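Local coordinates for protein trichothecene 3-O-acetyltransferase TRI101 (PDB 2ZBA) that acetylates the 3-hydroxyl group of trichothecene mycotoxins, with coenzyme A as the acyl carrier, during the biosynthesis of T-2 toxin and its relatives, at residues L26-Q31 with R128-I133; S42-I47 with G155-T160; V205-N210 with A357-M362. One frame throughout, in Å; residues are numbered along the deposited sequence.

Contact 1: L26-Q31 with R128-I133; sequences LSIYTQ and RKTLAI. With ZBA (12,13-Epoxytrichothec-9-ene-3,4,8,15-tetrol-4,15-diacetate-8-isovalerate), chain F.
Tyr29 and Thr130 hold the tight part of this contact: Tyr29 N donates to Thr130 O at 2.9 Å (163° at the hydrogen). The same oxygen takes a CA-H...O contact from Ile28. Arg128 lays its CD over one face of the Tyr29 ring, 4.1 Å from the centroid, a CH-pi contact, and its guanidinium is turned 30° from the ring plane. The bend at chi3 (76°) brings the guanidinium over the CE1 corner of the ring, NE 3.3 Å from Tyr29 CE1. Beyond it, Gln31 NE2 reaches Arg128 O in a weak, bent bond and is also bonded to Glu122, while Gln31 OE1 and Thr130 OG1 both accept from Arg410. Toward Ala132 the packing slackens: Ala132 N to Ser27 O is weak at 3.2 Å, and the CB of exposed Ala132 merely brushes Ser27. Ile28 CD1, 3.4 Å from C47 of the bound T-2 toxin, and Leu131 CD2, 3.9 Å from its C39, line the toxin pocket. The loop between helix 122-125 and strand 146-153 thus runs beside the start of strand 29-37, whose other neighbour here is strand 156-164.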
ATOM      1  N   LEU A  26      -4.114   0.264 -13.043  1.00 26.40           N
ATOM      2  CA  LEU A  26      -5.465  -0.066 -13.492  1.00 26.45           C
ATOM      3  C   LEU A  26      -5.739  -1.569 -13.477  1.00 26.19           C
ATOM      4  O   LEU A  26      -6.887  -1.988 -13.616  1.00 26.07           O
ATOM      5  CB  LEU A  26      -5.760   0.564 -14.863  1.00 26.96           C
ATOM      6  CG  LEU A  26      -6.026   2.072 -14.777  1.00 27.65           C
ATOM      7  CD1 LEU A  26      -5.784   2.782 -16.109  1.00 28.04           C
ATOM      8  CD2 LEU A  26      -7.444   2.299 -14.276  1.00 28.72           C
ATOM      9  N   SER A  27      -4.686  -2.361 -13.255  1.00 25.99           N
ATOM     10  CA  SER A  27      -4.781  -3.825 -13.110  1.00 25.73           C
ATOM     11  C   SER A  27      -4.676  -4.345 -11.661  1.00 24.80           C
ATOM     12  O   SER A  27      -4.646  -5.561 -11.429  1.00 24.46           O
ATOM     13  CB  SER A  27      -3.700  -4.501 -13.957  1.00 25.67           C
ATOM     14  OG  SER A  27      -4.093  -4.536 -15.327  1.00 30.02           O
ATOM     15  N   ILE A  28      -4.620  -3.433 -10.691  1.00 23.75           N
ATOM     16  CA  ILE A  28      -4.312  -3.817  -9.308  1.00 22.05           C
ATOM     17  C   ILE A  28      -5.426  -3.444  -8.329  1.00 21.42           C
ATOM     18  O   ILE A  28      -5.979  -2.352  -8.400  1.00 21.45           O
ATOM     19  CB  ILE A  28      -2.920  -3.241  -8.860  1.00 22.43           C
ATOM     20  CG1 ILE A  28      -1.796  -3.887  -9.673  1.00 20.62           C
ATOM     21  CG2 ILE A  28      -2.663  -3.400  -7.326  1.00 20.77           C
ATOM     22  CD1 ILE A  28      -0.505  -3.050  -9.664  1.00 21.59           C
ATOM     23  N   TYR A  29      -5.735  -4.366  -7.411  1.00 20.09           N
ATOM     24  CA  TYR A  29      -6.536  -4.041  -6.233  1.00 19.03           C
ATOM     25  C   TYR A  29      -5.673  -4.044  -4.984  1.00 18.73           C
ATOM     26  O   TYR A  29      -4.978  -5.016  -4.704  1.00 17.66           O
ATOM     27  CB  TYR A  29      -7.725  -4.995  -6.060  1.00 18.64           C
ATOM     28  CG  TYR A  29      -8.898  -4.573  -6.890  1.00 18.36           C
ATOM     29  CD1 TYR A  29      -9.097  -5.096  -8.175  1.00 21.10           C
ATOM     30  CD2 TYR A  29      -9.796  -3.638  -6.418  1.00 19.03           C
ATOM     31  CE1 TYR A  29     -10.174  -4.686  -8.967  1.00 19.46           C
ATOM     32  CE2 TYR A  29     -10.879  -3.226  -7.193  1.00 18.52           C
ATOM     33  CZ  TYR A  29     -11.061  -3.758  -8.456  1.00 18.81           C
ATOM     34  OH  TYR A  29     -12.126  -3.345  -9.213  1.00 20.13           O
ATOM     35  N   THR A  30      -5.700  -2.934  -4.253  1.00 18.45           N
ATOM     36  CA  THR A  30      -5.103  -2.893  -2.918  1.00 18.40           C
ATOM     37  C   THR A  30      -6.036  -3.552  -1.910  1.00 17.73           C
ATOM     38  O   THR A  30      -7.216  -3.218  -1.851  1.00 17.08           O
ATOM     39  CB  THR A  30      -4.804  -1.455  -2.473  1.00 18.87           C
ATOM     40  OG1 THR A  30      -3.878  -0.860  -3.390  1.00 21.27           O
ATOM     41  CG2 THR A  30      -4.171  -1.437  -1.060  1.00 19.48           C
ATOM     42  N   GLN A  31      -5.485  -4.469  -1.112  1.00 17.50           N
ATOM     43  CA  GLN A  31      -6.245  -5.228  -0.112  1.00 16.96           C
ATOM     44  C   GLN A  31      -5.734  -4.994   1.319  1.00 16.77           C
ATOM     45  O   GLN A  31      -4.530  -4.895   1.527  1.00 16.02           O
ATOM     46  CB  GLN A  31      -6.153  -6.729  -0.395  1.00 17.42           C
ATOM     47  CG  GLN A  31      -6.695  -7.187  -1.738  1.00 17.61           C
ATOM     48  CD  GLN A  31      -6.256  -8.576  -2.069  1.00 20.15           C
ATOM     49  OE1 GLN A  31      -5.175  -9.017  -1.645  1.00 21.22           O
ATOM     50  NE2 GLN A  31      -7.084  -9.303  -2.841  1.00 20.84           N
ATOM     51  N   ARG A 128     -11.804  -9.982  -4.311  1.00 25.26           N
ATOM     52  CA  ARG A 128     -11.126 -10.057  -5.604  1.00 25.61           C
ATOM     53  C   ARG A 128      -9.627 -10.133  -5.388  1.00 25.13           C
ATOM     54  O   ARG A 128      -9.125  -9.662  -4.373  1.00 24.75           O
ATOM     55  CB  ARG A 128     -11.340  -8.773  -6.378  1.00 26.09           C
ATOM     56  CG  ARG A 128     -12.594  -8.644  -7.132  1.00 27.90           C
ATOM     57  CD  ARG A 128     -12.411  -7.409  -7.946  1.00 28.70           C
ATOM     58  NE  ARG A 128     -11.530  -7.666  -9.080  1.00 28.69           N
ATOM     59  CZ  ARG A 128     -11.907  -7.540 -10.349  1.00 29.33           C
ATOM     60  NH1 ARG A 128     -11.052  -7.795 -11.330  1.00 29.87           N
ATOM     61  NH2 ARG A 128     -13.146  -7.153 -10.636  1.00 27.87           N
ATOM     62  N   LYS A 129      -8.914 -10.643  -6.387  1.00 24.67           N
ATOM     63  CA  LYS A 129      -7.457 -10.781  -6.320  1.00 23.97           C
ATOM     64  C   LYS A 129      -6.700  -9.452  -6.479  1.00 23.51           C
ATOM     65  O   LYS A 129      -7.211  -8.482  -7.051  1.00 22.98           O
ATOM     66  CB  LYS A 129      -6.991 -11.789  -7.360  1.00 23.74           C
ATOM     67  CG  LYS A 129      -7.294 -13.234  -7.026  1.00 24.54           C
ATOM     68  CD  LYS A 129      -7.020 -14.156  -8.238  1.00 25.45           C
ATOM     69  CE  LYS A 129      -5.574 -14.086  -8.711  1.00 29.68           C
ATOM     70  NZ  LYS A 129      -4.633 -14.627  -7.683  1.00 31.67           N
ATOM     71  N   THR A 130      -5.475  -9.415  -5.958  1.00 23.10           N
ATOM     72  CA  THR A 130      -4.610  -8.247  -6.087  1.00 22.90           C
ATOM     73  C   THR A 130      -4.262  -7.970  -7.558  1.00 23.89           C
ATOM     74  O   THR A 130      -4.359  -6.838  -8.026  1.00 23.14           O
ATOM     75  CB  THR A 130      -3.310  -8.407  -5.242  1.00 22.60           C
ATOM     76  OG1 THR A 130      -3.655  -8.570  -3.859  1.00 20.32           O
ATOM     77  CG2 THR A 130      -2.399  -7.171  -5.387  1.00 20.73           C
ATOM     78  N   LEU A 131      -3.876  -9.022  -8.273  1.00 25.50           N
ATOM     79  CA  LEU A 131      -3.414  -8.913  -9.659  1.00 27.41           C
ATOM     80  C   LEU A 131      -4.458  -9.421 -10.661  1.00 28.56           C
ATOM     81  O   LEU A 131      -5.166 -10.391 -10.394  1.00 27.41           O
ATOM     82  CB  LEU A 131      -2.089  -9.673  -9.839  1.00 27.84           C
ATOM     83  CG  LEU A 131      -0.901  -9.314  -8.923  1.00 28.41           C
ATOM     84  CD1 LEU A 131       0.247 -10.298  -9.061  1.00 29.12           C
ATOM     85  CD2 LEU A 131      -0.400  -7.908  -9.162  1.00 29.23           C
ATOM     86  N   ALA A 132      -4.547  -8.756 -11.813  1.00 30.86           N
ATOM     87  CA  ALA A 132      -5.508  -9.148 -12.861  1.00 33.29           C
ATOM     88  C   ALA A 132      -5.068 -10.423 -13.606  1.00 35.05           C
ATOM     89  O   ALA A 132      -4.691 -10.387 -14.782  1.00 35.75           O
ATOM     90  CB  ALA A 132      -5.755  -8.002 -13.831  1.00 32.51           C
ATOM     91  N   ILE A 133      -5.109 -11.542 -12.887  1.00 37.11           N
ATOM     92  CA  ILE A 133      -4.899 -12.871 -13.434  1.00 38.68           C
ATOM     93  C   ILE A 133      -6.225 -13.607 -13.326  1.00 39.94           C
ATOM     94  O   ILE A 133      -6.961 -13.445 -12.351  1.00 40.36           O
ATOM     95  CB  ILE A 133      -3.831 -13.647 -12.635  1.00 38.88           C
TER
HETATM   96  O18 ZBA F 463       5.405  -4.354  -8.468  0.60 27.44           O
HETATM   97  C44 ZBA F 463       4.380  -4.166  -9.075  0.60 26.10           C
HETATM   98  C45 ZBA F 463       4.219  -4.116 -10.551  0.60 26.53           C
HETATM   99  C46 ZBA F 463       2.991  -4.741 -11.085  0.60 26.84           C
HETATM  100  C48 ZBA F 463       2.687  -6.146 -10.951  0.60 25.66           C
HETATM  101  C47 ZBA F 463       1.941  -4.005 -11.837  0.60 27.53           C
HETATM  102  O17 ZBA F 463       3.245  -3.978  -8.402  0.60 24.93           O
HETATM  103  C31 ZBA F 463       3.242  -3.715  -6.965  0.60 22.10           C
HETATM  104  C30 ZBA F 463       3.839  -2.350  -6.662  0.60 20.59           C
HETATM  105  C32 ZBA F 463       1.835  -3.944  -6.513  0.60 20.92           C
HETATM  106  C39 ZBA F 463       1.312  -5.324  -6.769  0.60 20.58           C
HETATM  107  C33 ZBA F 463       1.149  -2.992  -5.918  0.60 20.77           C
HETATM  108  C34 ZBA F 463       1.705  -1.651  -5.588  0.60 20.02           C
HETATM  109  O10 ZBA F 463       2.235  -1.709  -4.210  0.60 20.20           O
HETATM  110  C29 ZBA F 463       2.855  -1.134  -6.529  0.60 20.37           C
HETATM  111  C38 ZBA F 463       2.251  -0.787  -7.908  0.60 20.45           C
HETATM  112  O12 ZBA F 463       3.273  -0.873  -8.930  0.60 20.49           O
HETATM  113  C40 ZBA F 463       3.046  -0.212 -10.063  0.60 19.64           C
HETATM  114  C41 ZBA F 463       4.132  -0.450 -11.060  0.60 18.86           C
HETATM  115  O13 ZBA F 463       2.137   0.464 -10.269  0.60 20.28           O
HETATM  116  C28 ZBA F 463       3.560   0.163  -5.879  0.60 19.24           C
HETATM  117  C37 ZBA F 463       4.617   0.768  -6.844  0.60 19.43           C
HETATM  118  C35 ZBA F 463       4.134  -0.266  -4.516  0.60 19.12           C
HETATM  119  C25 ZBA F 463       2.928  -0.545  -3.715  0.60 18.98           C
HETATM  120  C36 ZBA F 463       5.463  -0.735  -4.217  0.60 17.64           C
HETATM  121  O11 ZBA F 463       5.057   0.589  -3.835  0.60 17.52           O
HETATM  122  C27 ZBA F 463       2.481   1.215  -5.355  0.60 19.79           C
HETATM  123  C26 ZBA F 463       2.265   0.803  -3.907  0.60 19.52           C
HETATM  124  O16 ZBA F 463       0.920   0.758  -3.504  0.60 23.53           O
HETATM  125  O14 ZBA F 463       2.857   2.626  -5.393  0.60 18.87           O

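Contact 2: S42-I47 with G155-T160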
ATOM      1  N   SER A  42     -24.244 -15.089  17.701  1.00 35.25           N
ATOM      2  CA  SER A  42     -25.478 -14.301  17.648  1.00 34.92           C
ATOM      3  C   SER A  42     -25.201 -12.871  17.182  1.00 34.34           C
ATOM      4  O   SER A  42     -26.091 -12.197  16.693  1.00 34.42           O
ATOM      5  CB  SER A  42     -26.165 -14.274  19.020  1.00 34.92           C
ATOM      6  OG  SER A  42     -25.399 -13.506  19.946  1.00 35.42           O
ATOM      7  N   GLN A  43     -23.955 -12.422  17.335  1.00 34.21           N
ATOM      8  CA  GLN A  43     -23.544 -11.082  16.925  1.00 33.78           C
ATOM      9  C   GLN A  43     -23.381 -10.939  15.413  1.00 33.17           C
ATOM     10  O   GLN A  43     -23.510  -9.828  14.881  1.00 33.13           O
ATOM     11  CB  GLN A  43     -22.224 -10.699  17.597  1.00 33.92           C
ATOM     12  CG  GLN A  43     -22.317 -10.459  19.086  1.00 35.06           C
ATOM     13  CD  GLN A  43     -20.954 -10.257  19.720  1.00 35.92           C
ATOM     14  OE1 GLN A  43     -20.304  -9.226  19.522  1.00 37.01           O
ATOM     15  NE2 GLN A  43     -20.523 -11.230  20.499  1.00 35.34           N
ATOM     16  N   TYR A  44     -23.085 -12.046  14.729  1.00 32.55           N
ATOM     17  CA  TYR A  44     -22.761 -11.991  13.290  1.00 32.21           C
ATOM     18  C   TYR A  44     -23.809 -11.237  12.456  1.00 32.17           C
ATOM     19  O   TYR A  44     -23.459 -10.264  11.781  1.00 32.91           O
ATOM     20  CB  TYR A  44     -22.463 -13.379  12.694  1.00 31.06           C
ATOM     21  CG  TYR A  44     -21.118 -13.982  13.064  1.00 31.53           C
ATOM     22  CD1 TYR A  44     -19.922 -13.246  12.947  1.00 29.63           C
ATOM     23  CD2 TYR A  44     -21.034 -15.301  13.501  1.00 30.72           C
ATOM     24  CE1 TYR A  44     -18.683 -13.820  13.269  1.00 30.19           C
ATOM     25  CE2 TYR A  44     -19.803 -15.883  13.828  1.00 31.94           C
ATOM     26  CZ  TYR A  44     -18.626 -15.139  13.716  1.00 30.99           C
ATOM     27  OH  TYR A  44     -17.421 -15.731  14.049  1.00 29.88           O
ATOM     28  N   PRO A  45     -25.101 -11.640  12.524  1.00 32.21           N
ATOM     29  CA  PRO A  45     -26.113 -10.953  11.706  1.00 31.56           C
ATOM     30  C   PRO A  45     -26.212  -9.459  11.982  1.00 31.02           C
ATOM     31  O   PRO A  45     -26.499  -8.679  11.064  1.00 30.56           O
ATOM     32  CB  PRO A  45     -27.417 -11.642  12.113  1.00 31.57           C
ATOM     33  CG  PRO A  45     -26.989 -12.987  12.568  1.00 32.35           C
ATOM     34  CD  PRO A  45     -25.720 -12.717  13.324  1.00 32.24           C
ATOM     35  N   THR A  46     -25.972  -9.080  13.238  1.00 30.80           N
ATOM     36  CA  THR A  46     -25.949  -7.683  13.676  1.00 30.50           C
ATOM     37  C   THR A  46     -24.751  -6.924  13.062  1.00 29.85           C
ATOM     38  O   THR A  46     -24.880  -5.749  12.680  1.00 29.57           O
ATOM     39  CB  THR A  46     -25.951  -7.595  15.255  1.00 31.32           C
ATOM     40  OG1 THR A  46     -27.076  -8.330  15.793  1.00 32.40           O
ATOM     41  CG2 THR A  46     -26.012  -6.134  15.756  1.00 30.69           C
ATOM     42  N   ILE A  47     -23.599  -7.595  12.973  1.00 29.22           N
ATOM     43  CA  ILE A  47     -22.372  -7.013  12.372  1.00 28.26           C
ATOM     44  C   ILE A  47     -22.573  -6.715  10.875  1.00 28.49           C
ATOM     45  O   ILE A  47     -22.188  -5.648  10.380  1.00 28.24           O
ATOM     46  CB  ILE A  47     -21.155  -7.947  12.574  1.00 28.11           C
ATOM     47  CG1 ILE A  47     -20.743  -7.989  14.059  1.00 25.69           C
ATOM     48  CG2 ILE A  47     -19.965  -7.521  11.670  1.00 27.36           C
ATOM     49  CD1 ILE A  47     -19.885  -9.180  14.419  1.00 23.14           C
ATOM     50  N   GLY A 155     -14.561 -17.821  16.368  1.00 25.29           N
ATOM     51  CA  GLY A 155     -14.199 -16.942  17.477  1.00 25.07           C
ATOM     52  C   GLY A 155     -13.968 -15.493  17.057  1.00 24.96           C
ATOM     53  O   GLY A 155     -13.579 -14.654  17.880  1.00 24.43           O
ATOM     54  N   GLY A 156     -14.182 -15.204  15.773  1.00 24.22           N
ATOM     55  CA  GLY A 156     -13.815 -13.911  15.236  1.00 23.77           C
ATOM     56  C   GLY A 156     -14.443 -13.491  13.922  1.00 23.50           C
ATOM     57  O   GLY A 156     -15.504 -13.987  13.510  1.00 22.28           O
ATOM     58  N   LEU A 157     -13.765 -12.545  13.284  1.00 23.23           N
ATOM     59  CA  LEU A 157     -14.283 -11.849  12.118  1.00 23.36           C
ATOM     60  C   LEU A 157     -13.124 -11.180  11.406  1.00 23.20           C
ATOM     61  O   LEU A 157     -12.365 -10.440  12.041  1.00 24.11           O
ATOM     62  CB  LEU A 157     -15.270 -10.779  12.553  1.00 23.22           C
ATOM     63  CG  LEU A 157     -15.987  -9.994  11.454  1.00 24.86           C
ATOM     64  CD1 LEU A 157     -17.283 -10.698  11.049  1.00 26.33           C
ATOM     65  CD2 LEU A 157     -16.255  -8.598  11.944  1.00 24.73           C
ATOM     66  N   ILE A 158     -12.992 -11.447  10.102  1.00 22.67           N
ATOM     67  CA  ILE A 158     -12.055 -10.739   9.221  1.00 21.30           C
ATOM     68  C   ILE A 158     -12.802  -9.864   8.208  1.00 21.03           C
ATOM     69  O   ILE A 158     -13.575 -10.361   7.369  1.00 21.31           O
ATOM     70  CB  ILE A 158     -11.107 -11.701   8.471  1.00 20.52           C
ATOM     71  CG1 ILE A 158     -10.338 -12.577   9.461  1.00 19.81           C
ATOM     72  CG2 ILE A 158     -10.119 -10.908   7.600  1.00 20.81           C
ATOM     73  CD1 ILE A 158      -9.524 -13.661   8.797  1.00 18.40           C
ATOM     74  N   LEU A 159     -12.589  -8.557   8.300  1.00 20.39           N
ATOM     75  CA  LEU A 159     -13.106  -7.655   7.294  1.00 20.13           C
ATOM     76  C   LEU A 159     -11.976  -7.303   6.341  1.00 20.59           C
ATOM     77  O   LEU A 159     -10.913  -6.836   6.773  1.00 20.54           O
ATOM     78  CB  LEU A 159     -13.657  -6.390   7.931  1.00 19.65           C
ATOM     79  CG  LEU A 159     -14.102  -5.306   6.957  1.00 19.07           C
ATOM     80  CD1 LEU A 159     -15.290  -5.767   6.114  1.00 18.38           C
ATOM     81  CD2 LEU A 159     -14.455  -4.098   7.734  1.00 18.53           C
ATOM     82  N   THR A 160     -12.205  -7.551   5.054  1.00 20.58           N
ATOM     83  CA  THR A 160     -11.217  -7.250   4.025  1.00 19.97           C
ATOM     84  C   THR A 160     -11.762  -6.177   3.107  1.00 19.98           C
ATOM     85  O   THR A 160     -12.904  -6.278   2.657  1.00 20.26           O
ATOM     86  CB  THR A 160     -10.885  -8.488   3.221  1.00 19.99           C
ATOM     87  OG1 THR A 160     -10.372  -9.495   4.103  1.00 20.07           O
ATOM     88  CG2 THR A 160      -9.847  -8.163   2.152  1.00 20.18           C
TER
HETATM   89  O   HOH W   1     -17.613 -17.577  16.105  1.00 22.96           O
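The hydroxyl of Tyr44 meets the backbone of Gly156, with OH 2.6 Å from Gly156 O and that oxygen at the ring edge, in its plane. A water sits beside the pair: it donates to Tyr44 OH at 2.8 Å and accepts from Gly155 N at 3.1 Å, bridging the phenol to the turn just before the strand. The rest of the first shell is apolar. Leu157 CD1 lies at the edge of the Tyr44 ring, 4.1 Å from CE1, the ring and the leucine branch running alongside each other in opposite senses. Its other methyl, CD2, meets Ile47 CG2 tip to tip at 3.9 Å. One leucine fork therefore touches two residues that are three positions apart, nearly one turn, along the helix. Leu157 can do this because CG stands opposite the backbone N (chi1 -176°), which carries both branches out toward the helix.

One shell further out, the Tyr44 ring is stacked with Phe152, and Arg99 also touches it. Leu157 leans on Phe152 and on Val38 as well, while Ile47 packs against Leu150 and Leu402. Within the helical segment, Ile47 N bonds to Gln43 O at 2.9 Å, an i to i-4 bond. Gly155, with its positive phi of 87°, takes a conformation that glycine adopts easily, and its backbone is bonded to Val38. The contact joins the first turn of helix 44-61 to the beginning of strand 156-164, the middle strand of a five-stranded mixed sheet, with strands 146-153 and 29-37 on its two flanks.

Contact 3: V205-N210 with A357-M362; sequences VPLLEN and ALATYM
Thr360 turns its hydroxyl to Leu208 N through a chi1 of -51°, which sets OG1 opposite its own carbonyl carbon and CG2 opposite its backbone N. The methyl is thereby carried toward the carbonyl of Leu208, with CG2 3.8 Å from Leu208 O. In Val205 the first torsion (chi1 -179°) places CG1 opposite the backbone N and brings that branch against Ala359 CB at 3.6 Å.

The polar link is a single, nearly linear bond: Leu208 N to Thr360 OG1 is 3.0 Å, with 173° at the hydrogen. Thr360 OG1 is also bonded to Gln356 O, one turn back in the helix. The hydroxyl thus connects two backbones, accepting from the loop amide while it is tied to a carbonyl of its own helix, and this double hold should limit its rotation.

Apolar contacts flank that bond. The Leu208 side chain runs nearly perpendicular to that of Thr360, and its CD1 reaches past the hydroxyl to Ala357 CA at 3.8 Å. Leu207 comes from the preceding position and lays CD1 along the backbone of Ala359, 3.9 Å from its carbonyl carbon. The small CB of Ala359 takes contacts from both Val205 and Leu207; the backbones come nearest at the CA atoms of Leu207 and Thr360, 5.2 Å apart. Val205 is buried, whereas Leu207 lies on the exposed side; Val205 leans also on Gln356, and Leu208 on Arg353, of the same helix. The calcium ion is about 14 Å from the side chain of Ala357.

This is structural packing of an irregular loop, between helix 191-197 and strand 237-244, along the last turns of helix 348-363, and the threonine hydroxyl bonded to the carbonyl four residues earlier is a familiar feature of helices.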
ATOM      1  N   VAL A 205      -2.902  17.964  -8.881  1.00 24.25           N
ATOM      2  CA  VAL A 205      -1.500  18.158  -9.251  1.00 22.69           C
ATOM      3  C   VAL A 205      -1.499  19.169 -10.407  1.00 22.55           C
ATOM      4  O   VAL A 205      -1.856  18.822 -11.521  1.00 21.78           O
ATOM      5  CB  VAL A 205      -0.835  16.834  -9.687  1.00 22.94           C
ATOM      6  CG1 VAL A 205       0.655  17.056 -10.056  1.00 20.18           C
ATOM      7  CG2 VAL A 205      -0.975  15.767  -8.583  1.00 21.69           C
ATOM      8  N   PRO A 206      -1.149  20.439 -10.126  1.00 22.43           N
ATOM      9  CA  PRO A 206      -1.113  21.453 -11.185  1.00 22.21           C
ATOM     10  C   PRO A 206      -0.129  21.102 -12.293  1.00 21.78           C
ATOM     11  O   PRO A 206       0.998  20.668 -12.023  1.00 21.85           O
ATOM     12  CB  PRO A 206      -0.669  22.725 -10.434  1.00 22.54           C
ATOM     13  CG  PRO A 206      -1.080  22.495  -9.024  1.00 22.15           C
ATOM     14  CD  PRO A 206      -0.799  21.018  -8.816  1.00 22.32           C
ATOM     15  N   LEU A 207      -0.555  21.266 -13.541  1.00 21.66           N
ATOM     16  CA  LEU A 207       0.313  20.947 -14.676  1.00 21.77           C
ATOM     17  C   LEU A 207       1.350  22.056 -14.864  1.00 22.04           C
ATOM     18  O   LEU A 207       1.098  23.217 -14.511  1.00 21.88           O
ATOM     19  CB  LEU A 207      -0.512  20.723 -15.950  1.00 21.94           C
ATOM     20  CG  LEU A 207      -0.911  19.315 -16.428  1.00 22.53           C
ATOM     21  CD1 LEU A 207      -0.938  18.204 -15.348  1.00 22.39           C
ATOM     22  CD2 LEU A 207      -2.212  19.403 -17.197  1.00 24.64           C
ATOM     23  N   LEU A 208       2.518  21.689 -15.391  1.00 21.74           N
ATOM     24  CA  LEU A 208       3.601  22.649 -15.647  1.00 22.28           C
ATOM     25  C   LEU A 208       3.371  23.402 -16.954  1.00 23.83           C
ATOM     26  O   LEU A 208       3.079  22.775 -17.982  1.00 24.13           O
ATOM     27  CB  LEU A 208       4.956  21.928 -15.689  1.00 20.93           C
ATOM     28  CG  LEU A 208       5.373  21.221 -14.393  1.00 18.48           C
ATOM     29  CD1 LEU A 208       6.654  20.447 -14.607  1.00 16.44           C
ATOM     30  CD2 LEU A 208       5.533  22.212 -13.245  1.00 18.77           C
ATOM     31  N   GLU A 209       3.509  24.731 -16.917  1.00 25.01           N
ATOM     32  CA  GLU A 209       3.152  25.590 -18.078  1.00 26.37           C
ATOM     33  C   GLU A 209       3.962  25.282 -19.334  1.00 26.70           C
ATOM     34  O   GLU A 209       3.396  25.142 -20.420  1.00 27.90           O
ATOM     35  CB  GLU A 209       3.228  27.080 -17.735  1.00 26.02           C
ATOM     36  N   ASN A 210       5.279  25.170 -19.184  1.00 26.79           N
ATOM     37  CA  ASN A 210       6.140  24.687 -20.246  1.00 26.08           C
ATOM     38  C   ASN A 210       6.959  23.558 -19.668  1.00 25.99           C
ATOM     39  O   ASN A 210       7.558  23.689 -18.572  1.00 26.90           O
ATOM     40  CB  ASN A 210       7.067  25.791 -20.770  1.00 27.40           C
ATOM     41  N   ALA A 357       5.999  16.999 -12.888  1.00 13.50           N
ATOM     42  CA  ALA A 357       6.609  16.626 -14.189  1.00 13.69           C
ATOM     43  C   ALA A 357       5.963  15.339 -14.726  1.00 13.48           C
ATOM     44  O   ALA A 357       5.647  15.243 -15.903  1.00 13.78           O
ATOM     45  CB  ALA A 357       8.093  16.461 -14.069  1.00 13.43           C
ATOM     46  N   LEU A 358       5.769  14.356 -13.847  1.00 14.01           N
ATOM     47  CA  LEU A 358       5.109  13.101 -14.207  1.00 13.80           C
ATOM     48  C   LEU A 358       3.711  13.354 -14.713  1.00 14.19           C
ATOM     49  O   LEU A 358       3.335  12.821 -15.769  1.00 14.40           O
ATOM     50  CB  LEU A 358       5.082  12.118 -13.020  1.00 14.39           C
ATOM     51  CG  LEU A 358       4.443  10.716 -13.218  1.00 14.27           C
ATOM     52  CD1 LEU A 358       5.192   9.859 -14.275  1.00 12.92           C
ATOM     53  CD2 LEU A 358       4.376   9.955 -11.886  1.00 13.96           C
ATOM     54  N   ALA A 359       2.954  14.180 -13.989  1.00 14.06           N
ATOM     55  CA  ALA A 359       1.557  14.456 -14.322  1.00 14.91           C
ATOM     56  C   ALA A 359       1.470  15.180 -15.667  1.00 15.87           C
ATOM     57  O   ALA A 359       0.635  14.839 -16.508  1.00 16.04           O
ATOM     58  CB  ALA A 359       0.888  15.283 -13.212  1.00 14.85           C
ATOM     59  N   THR A 360       2.381  16.125 -15.889  1.00 15.91           N
ATOM     60  CA  THR A 360       2.412  16.872 -17.155  1.00 15.95           C
ATOM     61  C   THR A 360       2.727  15.935 -18.320  1.00 16.72           C
ATOM     62  O   THR A 360       2.017  15.929 -19.317  1.00 16.55           O
ATOM     63  CB  THR A 360       3.407  18.032 -17.101  1.00 14.82           C
ATOM     64  OG1 THR A 360       3.136  18.800 -15.941  1.00 15.05           O
ATOM     65  CG2 THR A 360       3.269  18.971 -18.336  1.00 14.63           C
ATOM     66  N   TYR A 361       3.776  15.136 -18.159  1.00 17.10           N
ATOM     67  CA  TYR A 361       4.221  14.177 -19.183  1.00 17.63           C
ATOM     68  C   TYR A 361       3.120  13.190 -19.573  1.00 18.23           C
ATOM     69  O   TYR A 361       2.869  12.958 -20.762  1.00 17.77           O
ATOM     70  CB  TYR A 361       5.474  13.446 -18.699  1.00 17.31           C
ATOM     71  CG  TYR A 361       5.984  12.366 -19.632  1.00 18.78           C
ATOM     72  CD1 TYR A 361       6.477  12.681 -20.908  1.00 18.77           C
ATOM     73  CD2 TYR A 361       5.981  11.042 -19.238  1.00 19.78           C
ATOM     74  CE1 TYR A 361       6.936  11.692 -21.767  1.00 19.38           C
ATOM     75  CE2 TYR A 361       6.436  10.039 -20.084  1.00 21.51           C
ATOM     76  CZ  TYR A 361       6.920  10.375 -21.343  1.00 20.44           C
ATOM     77  OH  TYR A 361       7.371   9.372 -22.160  1.00 20.66           O
HETATM   78  N   MSE A 362       2.442  12.631 -18.570  1.00 17.94           N
HETATM   79  CA  MSE A 362       1.374  11.672 -18.813  1.00 17.85           C
HETATM   80  C   MSE A 362       0.149  12.296 -19.470  1.00 19.03           C
HETATM   81  O   MSE A 362      -0.432  11.706 -20.381  1.00 19.03           O
HETATM   82  CB  MSE A 362       0.981  10.984 -17.504  1.00 17.80           C
HETATM   83  CG  MSE A 362       2.044  10.050 -16.915  1.00 14.78           C
HETATM   84 SE   MSE A 362       1.325   9.098 -15.354  0.50 17.07          SE
HETATM   85  CE  MSE A 362       0.060   8.073 -16.143  1.00 10.60           C
TER

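In the fold
From the N terminus the chain first enters strand 29-37 through residues 26-31, then turns into helix 44-61. Some hundred residues after 26-31, segment 128-133 returns to close contact 1, and 155-160 then closes contact 2 back onto 42-47. The two loops cross, since their segments alternate, and both contacts reach the same mixed sheet through the neighbouring strands 29-37 and 156-164: contact 1 beside the toxin pocket, contact 2 about 25 Å away, centre to centre. Contact 3 opens only after both have closed, joining the loop at 205-210 to helix 348-363 across 146 intervening residues. Contacts 2 and 3 lie on opposite sides of the chain's centre, their own centres 46 Å apart.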